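Local coordinates for protein-tyrosine-phosphatase (Shewanella sp., PDB 2Z72) that catalyses the removal of phosphate from phosphotyrosine at low temperature, probably at a two-zinc centre like that of other calcineurin-like phosphoesterases, at residues A75-H80 against Y205-I210; N195-I200 against N252-Y257; E290-L295 against I301-S306. All blocks are in the same frame, centred on the assembly; numbering follows the deposited sequence. Where two conformers were deposited one is given.

Contact 1 (A75-H80 against Y205-I210); sequences ALSDVH and YMHGGI. With ZN (zinc ion), chain B; ZN (zinc ion), chain C.
Asp78 and His207 meet at the two-zinc centre of the calcineurin-like phosphoesterase fold, where loops leaving strands 72-76 and 203-206, one from each of two sheets and running almost the same way, carry three of the metal ligands. The packing is closest here: Asp78 OD1 lies 3.1 Å from His207 CE1, at the edge of the imidazole and in its plane, with carboxylate and ring tilted 31° apart. That oxygen also binds one zinc at 2.0 Å, beside His80 NE2, while His207 NE2 holds the second; Asp114 serves both metals, and Asn149 and His286 complete the second site. Second-shell bonds fix these groups. Ser77 OG, turned away from its own backbone N (chi1 -161°), donates to Asp78 OD2 at 2.6 Å from above the carboxylate plane and also bonds Thr112, whose carbonyl receives His207 ND1. With alanine instead of Ser77, Asp78 OD2 would lose this donor, and the carboxylate would probably be freer to turn about its zinc bond, though His286 N would still hold it. Away from the metals the contact thins to a single apolar touch, Ala75 CB at the edge of the Tyr205 ring, 4.1 Å from CE2. On the metal side water takes over: one molecule bridges the pair, its oxygen 2.0 Å from each zinc.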
loop_
_atom_site.group_PDB
_atom_site.type_symbol
_atom_site.label_atom_id
_atom_site.label_comp_id
_atom_site.label_asym_id
_atom_site.label_seq_id
_atom_site.Cartn_x
_atom_site.Cartn_y
_atom_site.Cartn_z
ATOM N N ALA A 75 -10.274 -4.579 0.924
ATOM C CA ALA A 75 -9.322 -3.904 0.063
ATOM C C ALA A 75 -9.576 -2.409 0.051
ATOM O O ALA A 75 -10.731 -1.953 0.107
ATOM C CB ALA A 75 -9.413 -4.456 -1.357
ATOM N N LEU A 76 -8.504 -1.665 -0.057
ATOM C CA LEU A 76 -8.519 -0.202 -0.086
ATOM C C LEU A 76 -7.189 0.261 -0.626
ATOM O O LEU A 76 -6.260 -0.515 -0.799
ATOM C CB LEU A 76 -8.868 0.437 1.266
ATOM C CG LEU A 76 -7.796 0.254 2.376
ATOM C CD1 LEU A 76 -8.166 1.121 3.574
ATOM C CD2 LEU A 76 -7.658 -1.169 2.866
ATOM N N SER A 77 -7.045 1.558 -0.919
ATOM C CA SER A 77 -5.866 2.005 -1.658
ATOM C C SER A 77 -5.715 3.507 -1.617
ATOM O O SER A 77 -6.619 4.246 -1.274
ATOM C CB SER A 77 -6.085 1.633 -3.124
ATOM O OG SER A 77 -4.870 1.626 -3.850
ATOM N N ASP A 78 -4.529 3.965 -1.988
ATOM C CA ASP A 78 -4.247 5.371 -2.293
ATOM C C ASP A 78 -4.569 6.283 -1.114
ATOM O O ASP A 78 -5.175 7.342 -1.226
ATOM C CB ASP A 78 -4.998 5.807 -3.559
ATOM C CG ASP A 78 -4.464 5.093 -4.795
ATOM O OD1 ASP A 78 -3.553 5.596 -5.480
ATOM O OD2 ASP A 78 -4.942 3.951 -5.049
ATOM N N VAL A 79 -4.080 5.873 0.070
ATOM C CA VAL A 79 -4.245 6.723 1.246
ATOM C C VAL A 79 -3.490 8.055 1.101
ATOM O O VAL A 79 -3.954 9.054 1.627
ATOM C CB VAL A 79 -3.823 5.911 2.486
ATOM C CG1 VAL A 79 -3.717 6.767 3.726
ATOM C CG2 VAL A 79 -4.757 4.733 2.720
ATOM N N HIS A 80 -2.337 8.047 0.436
ATOM C CA HIS A 80 -1.635 9.307 0.123
ATOM C C HIS A 80 -1.482 10.180 1.344
ATOM O O HIS A 80 -1.864 11.351 1.399
ATOM C CB HIS A 80 -2.338 10.036 -1.040
ATOM C CG HIS A 80 -1.995 9.387 -2.350
ATOM N ND1 HIS A 80 -0.717 9.261 -2.798
ATOM C CD2 HIS A 80 -2.772 8.870 -3.338
ATOM C CE1 HIS A 80 -0.716 8.658 -3.975
ATOM N NE2 HIS A 80 -1.976 8.394 -4.364
ATOM N N TYR A 205 -5.162 -8.505 -7.582
ATOM C CA TYR A 205 -5.020 -7.190 -6.936
ATOM C C TYR A 205 -3.690 -6.583 -7.382
ATOM O O TYR A 205 -2.633 -7.197 -7.271
ATOM C CB TYR A 205 -4.959 -7.341 -5.433
ATOM C CG TYR A 205 -6.170 -7.923 -4.781
ATOM C CD1 TYR A 205 -6.362 -9.292 -4.730
ATOM C CD2 TYR A 205 -7.130 -7.105 -4.201
ATOM C CE1 TYR A 205 -7.473 -9.859 -4.132
ATOM C CE2 TYR A 205 -8.250 -7.662 -3.622
ATOM C CZ TYR A 205 -8.434 -9.054 -3.559
ATOM O OH TYR A 205 -9.575 -9.544 -2.988
ATOM N N MET A 206 -3.724 -5.310 -7.783
ATOM C CA MET A 206 -2.530 -4.526 -8.027
ATOM C C MET A 206 -2.935 -3.051 -8.086
ATOM O O MET A 206 -4.093 -2.688 -8.111
ATOM C CB MET A 206 -1.830 -4.998 -9.292
ATOM C CG MET A 206 -2.353 -4.593 -10.658
ATOM S SD MET A 206 -4.020 -5.151 -11.068
ATOM C CE MET A 206 -3.799 -6.922 -10.809
ATOM N N HIS A 207 -1.901 -2.198 -8.128
ATOM C CA HIS A 207 -2.190 -0.779 -8.006
ATOM C C HIS A 207 -2.897 -0.180 -9.218
ATOM O O HIS A 207 -3.925 0.496 -9.056
ATOM C CB HIS A 207 -0.874 -0.053 -7.723
ATOM C CG HIS A 207 -1.097 1.410 -7.507
ATOM N ND1 HIS A 207 -1.806 1.861 -6.413
ATOM C CD2 HIS A 207 -0.751 2.500 -8.208
ATOM C CE1 HIS A 207 -1.900 3.164 -6.485
ATOM N NE2 HIS A 207 -1.251 3.633 -7.570
ATOM N N GLY A 208 -2.361 -0.376 -10.407
ATOM C CA GLY A 208 -2.842 0.261 -11.629
ATOM C C GLY A 208 -3.746 -0.619 -12.447
ATOM O O GLY A 208 -4.935 -0.343 -12.665
ATOM N N GLY A 209 -3.188 -1.737 -12.924
ATOM C CA GLY A 209 -3.945 -2.708 -13.725
ATOM C C GLY A 209 -2.993 -3.446 -14.618
ATOM O O GLY A 209 -1.867 -3.103 -14.807
ATOM N N ILE A 210 -3.522 -4.554 -15.227
ATOM C CA ILE A 210 -2.745 -5.405 -16.101
ATOM C C ILE A 210 -3.220 -5.160 -17.537
ATOM O O ILE A 210 -4.381 -5.368 -17.860
ATOM C CB ILE A 210 -2.870 -6.881 -15.690
ATOM C CG1 ILE A 210 -2.644 -7.115 -14.202
ATOM C CG2 ILE A 210 -1.948 -7.742 -16.581
ATOM C CD1 ILE A 210 -1.233 -6.829 -13.738
HETATM ZN ZN ZN B . -2.550 7.255 -5.915
HETATM ZN ZN ZN C . -1.010 5.526 -8.182
HETATM O O HOH W 1 -4.378 8.288 -6.188
HETATM O O HOH W 2 -2.132 7.098 -7.840
#

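Contact 2 (N195-I200 against N252-Y257); sequences NTIIKI and NGPTWY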
loop_
_atom_site.group_PDB
_atom_site.type_symbol
_atom_site.label_atom_id
_atom_site.label_comp_id
_atom_site.label_asym_id
_atom_site.label_seq_id
_atom_site.Cartn_x
_atom_site.Cartn_y
_atom_site.Cartn_z
ATOM N N ASN A 195 5.154 -7.442 -2.098
ATOM C CA ASN A 195 4.687 -7.763 -3.436
ATOM C C ASN A 195 4.102 -6.525 -4.089
ATOM O O ASN A 195 3.788 -5.507 -3.465
ATOM C CB ASN A 195 3.654 -8.885 -3.385
ATOM C CG ASN A 195 4.268 -10.200 -2.963
ATOM O OD1 ASN A 195 5.269 -10.608 -3.560
ATOM N ND2 ASN A 195 3.739 -10.856 -1.953
ATOM N N THR A 196 3.892 -6.677 -5.404
ATOM C CA THR A 196 3.282 -5.668 -6.261
ATOM C C THR A 196 1.965 -6.155 -6.836
ATOM O O THR A 196 1.016 -5.399 -6.999
ATOM C CB THR A 196 4.294 -5.205 -7.312
ATOM O OG1 THR A 196 5.490 -4.779 -6.652
ATOM C CG2 THR A 196 3.814 -4.036 -8.138
ATOM N N ILE A 197 1.874 -7.461 -7.189
ATOM C CA ILE A 197 0.688 -8.057 -7.725
ATOM C C ILE A 197 0.392 -9.319 -6.927
ATOM O O ILE A 197 1.292 -10.152 -6.767
ATOM C CB ILE A 197 0.864 -8.431 -9.224
ATOM C CG1 ILE A 197 1.315 -7.265 -10.068
ATOM C CG2 ILE A 197 -0.445 -9.003 -9.789
ATOM C CD1 ILE A 197 2.123 -7.637 -11.288
ATOM N N ILE A 198 -0.842 -9.516 -6.481
ATOM C CA ILE A 198 -1.197 -10.765 -5.784
ATOM C C ILE A 198 -2.540 -11.278 -6.277
ATOM O O ILE A 198 -3.346 -10.564 -6.872
ATOM C CB ILE A 198 -1.192 -10.610 -4.252
ATOM C CG1 ILE A 198 -2.319 -9.703 -3.742
ATOM C CG2 ILE A 198 0.163 -10.174 -3.767
ATOM C CD1 ILE A 198 -2.501 -9.739 -2.239
ATOM N N LYS A 199 -2.758 -12.562 -6.002
ATOM C CA LYS A 199 -4.010 -13.253 -6.300
ATOM C C LYS A 199 -4.521 -13.880 -5.028
ATOM O O LYS A 199 -3.785 -14.593 -4.353
ATOM C CB LYS A 199 -3.738 -14.341 -7.355
ATOM C CG LYS A 199 -4.994 -15.046 -7.867
ATOM C CD LYS A 199 -4.594 -16.120 -8.950
ATOM C CE LYS A 199 -5.722 -17.021 -9.348
ATOM N NZ LYS A 199 -5.137 -18.050 -10.237
ATOM N N ILE A 200 -5.742 -13.566 -4.638
ATOM C CA ILE A 200 -6.376 -14.202 -3.508
ATOM C C ILE A 200 -7.702 -14.775 -4.016
ATOM O O ILE A 200 -8.550 -14.065 -4.534
ATOM C CB ILE A 200 -6.638 -13.246 -2.323
ATOM C CG1 ILE A 200 -5.372 -12.568 -1.854
ATOM C CG2 ILE A 200 -7.356 -13.986 -1.202
ATOM C CD1 ILE A 200 -5.587 -11.559 -0.728
ATOM N N ASN A 252 2.627 1.619 -19.030
ATOM C CA ASN A 252 1.668 0.574 -19.396
ATOM C C ASN A 252 1.679 -0.594 -18.418
ATOM O O ASN A 252 1.000 -1.619 -18.631
ATOM C CB ASN A 252 1.989 0.004 -20.799
ATOM C CG ASN A 252 0.774 -0.643 -21.465
ATOM O OD1 ASN A 252 -0.389 -0.253 -21.412
ATOM N ND2 ASN A 252 1.011 -1.748 -22.171
ATOM N N GLY A 253 2.500 -0.497 -17.361
ATOM C CA GLY A 253 2.742 -1.597 -16.471
ATOM C C GLY A 253 1.828 -1.618 -15.260
ATOM O O GLY A 253 0.923 -0.773 -15.099
ATOM N N PRO A 254 2.008 -2.644 -14.435
ATOM C CA PRO A 254 1.048 -2.863 -13.365
ATOM C C PRO A 254 0.815 -1.731 -12.389
ATOM O O PRO A 254 -0.276 -1.703 -11.800
ATOM C CB PRO A 254 1.672 -4.091 -12.650
ATOM C CG PRO A 254 2.358 -4.874 -13.745
ATOM C CD PRO A 254 2.897 -3.806 -14.686
ATOM N N THR A 255 1.791 -0.863 -12.154
ATOM C CA THR A 255 1.608 0.192 -11.172
ATOM C C THR A 255 1.233 1.553 -11.749
ATOM O O THR A 255 0.887 2.437 -10.980
ATOM C CB THR A 255 2.855 0.353 -10.298
ATOM O OG1 THR A 255 3.953 0.645 -11.145
ATOM C CG2 THR A 255 3.114 -0.904 -9.488
ATOM N N TRP A 256 1.159 1.674 -13.070
ATOM C CA TRP A 256 0.734 2.931 -13.699
ATOM C C TRP A 256 -0.440 2.782 -14.628
ATOM O O TRP A 256 -1.085 3.776 -14.961
ATOM C CB TRP A 256 1.888 3.554 -14.475
ATOM C CG TRP A 256 2.955 4.183 -13.677
ATOM C CD1 TRP A 256 4.071 3.584 -13.137
ATOM C CD2 TRP A 256 3.038 5.544 -13.296
ATOM N NE1 TRP A 256 4.842 4.479 -12.477
ATOM C CE2 TRP A 256 4.233 5.715 -12.546
ATOM C CE3 TRP A 256 2.270 6.677 -13.514
ATOM C CZ2 TRP A 256 4.636 6.940 -12.024
ATOM C CZ3 TRP A 256 2.657 7.879 -12.998
ATOM C CH2 TRP A 256 3.835 8.020 -12.251
ATOM N N TYR A 257 -0.732 1.578 -15.136
ATOM C CA TYR A 257 -1.719 1.422 -16.184
ATOM C C TYR A 257 -3.083 1.893 -15.761
ATOM O O TYR A 257 -3.564 1.501 -14.706
ATOM C CB TYR A 257 -1.802 -0.059 -16.522
ATOM C CG TYR A 257 -2.730 -0.416 -17.673
ATOM C CD1 TYR A 257 -2.552 0.136 -18.955
ATOM C CD2 TYR A 257 -3.751 -1.342 -17.472
ATOM C CE1 TYR A 257 -3.399 -0.236 -19.996
ATOM C CE2 TYR A 257 -4.576 -1.687 -18.534
ATOM C CZ TYR A 257 -4.412 -1.127 -19.775
ATOM O OH TYR A 257 -5.249 -1.521 -20.795
#
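Ile197 reaches Pro254 with the far end of its longer branch, and the chain can be followed outward from CB. Because CG1 lies beside the backbone N, opposite the carbonyl carbon (chi1 -54°), CB sends this branch toward the loop of residues 252-257. CG1 comes 4.1 Å from Pro254 CB, a loose approach. The terminal CD1 closes in, 3.7 Å from Pro254 CG and 3.8 Å from Pro254 CB, and so rests on two neighbouring carbons of the pyrrolidine ring, the two side chains lying at a slant to each other. Leu221 and Met206 also touch this isoleucine, extending the apolar surroundings. The proline owes its position to a type I beta turn: the carbonyl of Gly253 accepts from Trp256 N at 3.2 Å and again from Tyr257 N at 2.9 Å, with Pro254 and Thr255 at the turn's two central positions. The turn thereby sets a compact loop against the start of strand 197-200, in the sheet that also holds strand 203-206. One residue back from Ile197 and one on from Pro254, methyl meets methyl at about a right angle: Thr196 CG2 and Thr255 CG2 are 3.5 Å apart, tighter than ordinary carbon contact. Thr255 presents this methyl because its OG1 sits between the backbone N and the carbonyl carbon (chi1 58°), and the hydroxyl is hydrogen-bonded to Gln152 OE1. Tyr228, on helix 221-231, touches both Thr196 and Pro254, while the side chain of Thr255 lies about 7 Å from a zinc ion.

Contact 3 (E290-L295 against I301-S306); sequences ERVLGL and IAVDSS
Val292 sets both of its methyls about the carbonyl oxygen of Ala302, with CG1 3.9 Å and CG2 4.0 Å from that atom. CG1, anti to the backbone N (chi1 160°), also meets Ile301 CG2, the two side chains lying aslant, while CG2 leans toward Val303. This is the open end of a beta hairpin formed by strands 293-295 and 300-302. Leu293 and Ala302 face each other as an antiparallel hydrogen-bonded pair: Ala302 N reaches Leu293 O at 2.8 Å, close to the line of the C=O bond, and Leu293 N reaches Ala302 O at 3.3 Å, more bent but in the carbonyl plane. Their side chains share one face of the sheet, Leu293 CD1 resting 4.0 Å from Ala302 CB. The second methyl of Leu293, CD2, sits over the centre of the Arg291 guanidinium, 4.1 Å above its plane, so one leucine spans an alanine and a charged flat group. Beyond the strand, Asp304 closes an Asx turn, its OD2 accepting from Ser306 N at 3.0 Å. Ile301 points to the other face, where Leu316 and Leu323 of the neighbouring sheet cover it, while Phe261 touches Ala302. Strand 293-295 forms an outer edge of its sheet; strand 300-302 lies inside it, hydrogen-bonded on its far side to strand 281-284.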
loop_
_atom_site.group_PDB
_atom_site.type_symbol
_atom_site.label_atom_id
_atom_site.label_comp_id
_atom_site.label_asym_id
_atom_site.label_seq_id
_atom_site.Cartn_x
_atom_site.Cartn_y
_atom_site.Cartn_z
ATOM N N GLU A 290 -14.940 8.571 -6.870
ATOM C CA GLU A 290 -15.684 9.218 -5.789
ATOM C C GLU A 290 -16.090 8.243 -4.704
ATOM O O GLU A 290 -16.517 8.659 -3.630
ATOM C CB GLU A 290 -16.939 9.895 -6.366
ATOM C CG GLU A 290 -16.593 10.991 -7.365
ATOM C CD GLU A 290 -17.816 11.708 -7.917
ATOM O OE1 GLU A 290 -17.709 12.444 -8.924
ATOM O OE2 GLU A 290 -18.930 11.601 -7.372
ATOM N N ARG A 291 -15.998 6.929 -5.011
ATOM C CA ARG A 291 -16.471 5.870 -4.132
ATOM C C ARG A 291 -15.864 4.580 -4.615
ATOM O O ARG A 291 -15.338 4.529 -5.734
ATOM C CB ARG A 291 -18.017 5.718 -4.094
ATOM C CG ARG A 291 -18.656 5.532 -5.451
ATOM C CD ARG A 291 -20.166 5.305 -5.360
ATOM N NE ARG A 291 -20.599 4.779 -6.663
ATOM C CZ ARG A 291 -20.818 5.538 -7.727
ATOM N NH1 ARG A 291 -20.687 6.883 -7.664
ATOM N NH2 ARG A 291 -21.166 4.910 -8.828
ATOM N N VAL A 292 -15.904 3.533 -3.804
ATOM C CA VAL A 292 -15.599 2.171 -4.310
ATOM C C VAL A 292 -16.710 1.815 -5.318
ATOM O O VAL A 292 -17.877 2.019 -5.052
ATOM C CB VAL A 292 -15.522 1.193 -3.166
ATOM C CG1 VAL A 292 -15.707 -0.267 -3.628
ATOM C CG2 VAL A 292 -14.218 1.329 -2.402
ATOM N N LEU A 293 -16.310 1.361 -6.494
ATOM C CA LEU A 293 -17.333 1.086 -7.503
ATOM C C LEU A 293 -16.791 -0.001 -8.416
ATOM O O LEU A 293 -15.585 -0.182 -8.626
ATOM C CB LEU A 293 -17.674 2.325 -8.260
ATOM C CG LEU A 293 -16.533 3.081 -8.939
ATOM C CD1 LEU A 293 -16.114 2.528 -10.284
ATOM C CD2 LEU A 293 -17.050 4.509 -9.084
ATOM N N GLY A 294 -17.774 -0.620 -9.046
ATOM C CA GLY A 294 -17.474 -1.598 -10.076
ATOM C C GLY A 294 -17.655 -1.089 -11.486
ATOM O O GLY A 294 -18.512 -0.209 -11.726
ATOM N N LEU A 295 -16.824 -1.645 -12.373
ATOM C CA LEU A 295 -16.912 -1.414 -13.825
ATOM C C LEU A 295 -17.012 -2.761 -14.525
ATOM O O LEU A 295 -16.595 -3.821 -14.024
ATOM C CB LEU A 295 -15.658 -0.664 -14.296
ATOM C CG LEU A 295 -15.510 0.770 -13.750
ATOM C CD1 LEU A 295 -14.218 1.292 -14.295
ATOM C CD2 LEU A 295 -16.650 1.628 -14.226
ATOM N N ILE A 301 -13.045 -3.797 -9.894
ATOM C CA ILE A 301 -13.489 -2.962 -8.771
ATOM C C ILE A 301 -12.389 -1.959 -8.493
ATOM O O ILE A 301 -11.263 -2.308 -8.234
ATOM C CB ILE A 301 -13.842 -3.730 -7.500
ATOM C CG1 ILE A 301 -14.705 -4.982 -7.765
ATOM C CG2 ILE A 301 -14.522 -2.793 -6.515
ATOM C CD1 ILE A 301 -16.105 -4.699 -8.266
ATOM N N ALA A 302 -12.821 -0.667 -8.553
ATOM C CA ALA A 302 -11.944 0.461 -8.276
ATOM C C ALA A 302 -11.999 0.762 -6.798
ATOM O O ALA A 302 -13.068 1.013 -6.227
ATOM C CB ALA A 302 -12.431 1.676 -9.074
ATOM N N VAL A 303 -10.844 0.721 -6.127
ATOM C CA VAL A 303 -10.774 0.954 -4.694
ATOM C C VAL A 303 -9.884 2.147 -4.328
ATOM O O VAL A 303 -9.595 2.299 -3.142
ATOM C CB VAL A 303 -10.372 -0.328 -3.930
ATOM C CG1 VAL A 303 -11.410 -1.434 -4.154
ATOM C CG2 VAL A 303 -8.981 -0.829 -4.278
ATOM N N ASP A 304 -9.559 2.987 -5.283
ATOM C CA ASP A 304 -9.090 4.330 -4.938
ATOM C C ASP A 304 -10.349 5.165 -4.799
ATOM O O ASP A 304 -10.949 5.523 -5.825
ATOM C CB ASP A 304 -8.106 4.869 -5.935
ATOM C CG ASP A 304 -7.620 6.283 -5.606
ATOM O OD1 ASP A 304 -6.694 6.722 -6.306
ATOM O OD2 ASP A 304 -8.184 6.898 -4.657
ATOM N N SER A 305 -10.748 5.433 -3.583
ATOM C CA SER A 305 -11.937 6.193 -3.270
ATOM C C SER A 305 -11.677 7.624 -2.898
ATOM O O SER A 305 -12.458 8.254 -2.186
ATOM C CB SER A 305 -12.625 5.459 -2.129
ATOM O OG SER A 305 -11.721 5.529 -1.079
ATOM N N SER A 306 -10.544 8.132 -3.359
ATOM C CA SER A 306 -10.159 9.526 -3.126
ATOM C C SER A 306 -9.891 9.865 -1.669
ATOM O O SER A 306 -10.087 11.018 -1.263
ATOM C CB SER A 306 -11.168 10.489 -3.764
ATOM O OG SER A 306 -11.168 10.306 -5.193
HETATM O O HOH W 3 -15.306 7.727 -1.190
#

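All three contacts reach the mixed sheet that runs from strand 66-67 to strand 293-295, and contact 1 ties it to the other sheet through strand 72-76. Contacts 1 and 2 lie 8 Å apart between centres; strands 197-200 and 203-206 are neighbours in the sheet, and the segments of the two contacts alternate along the chain. Contact 3 follows both in sequence, its centre 10 Å from contact 1 and about 17 Å from contact 2, which it does not touch. Contact 1 therefore stands between the others: Gly208 N probably bonds Pro254 O on one side, and the carboxylates of Asp78 and Asp304 come close on the other, so both neighbours border loops that supply three of the zinc ligands.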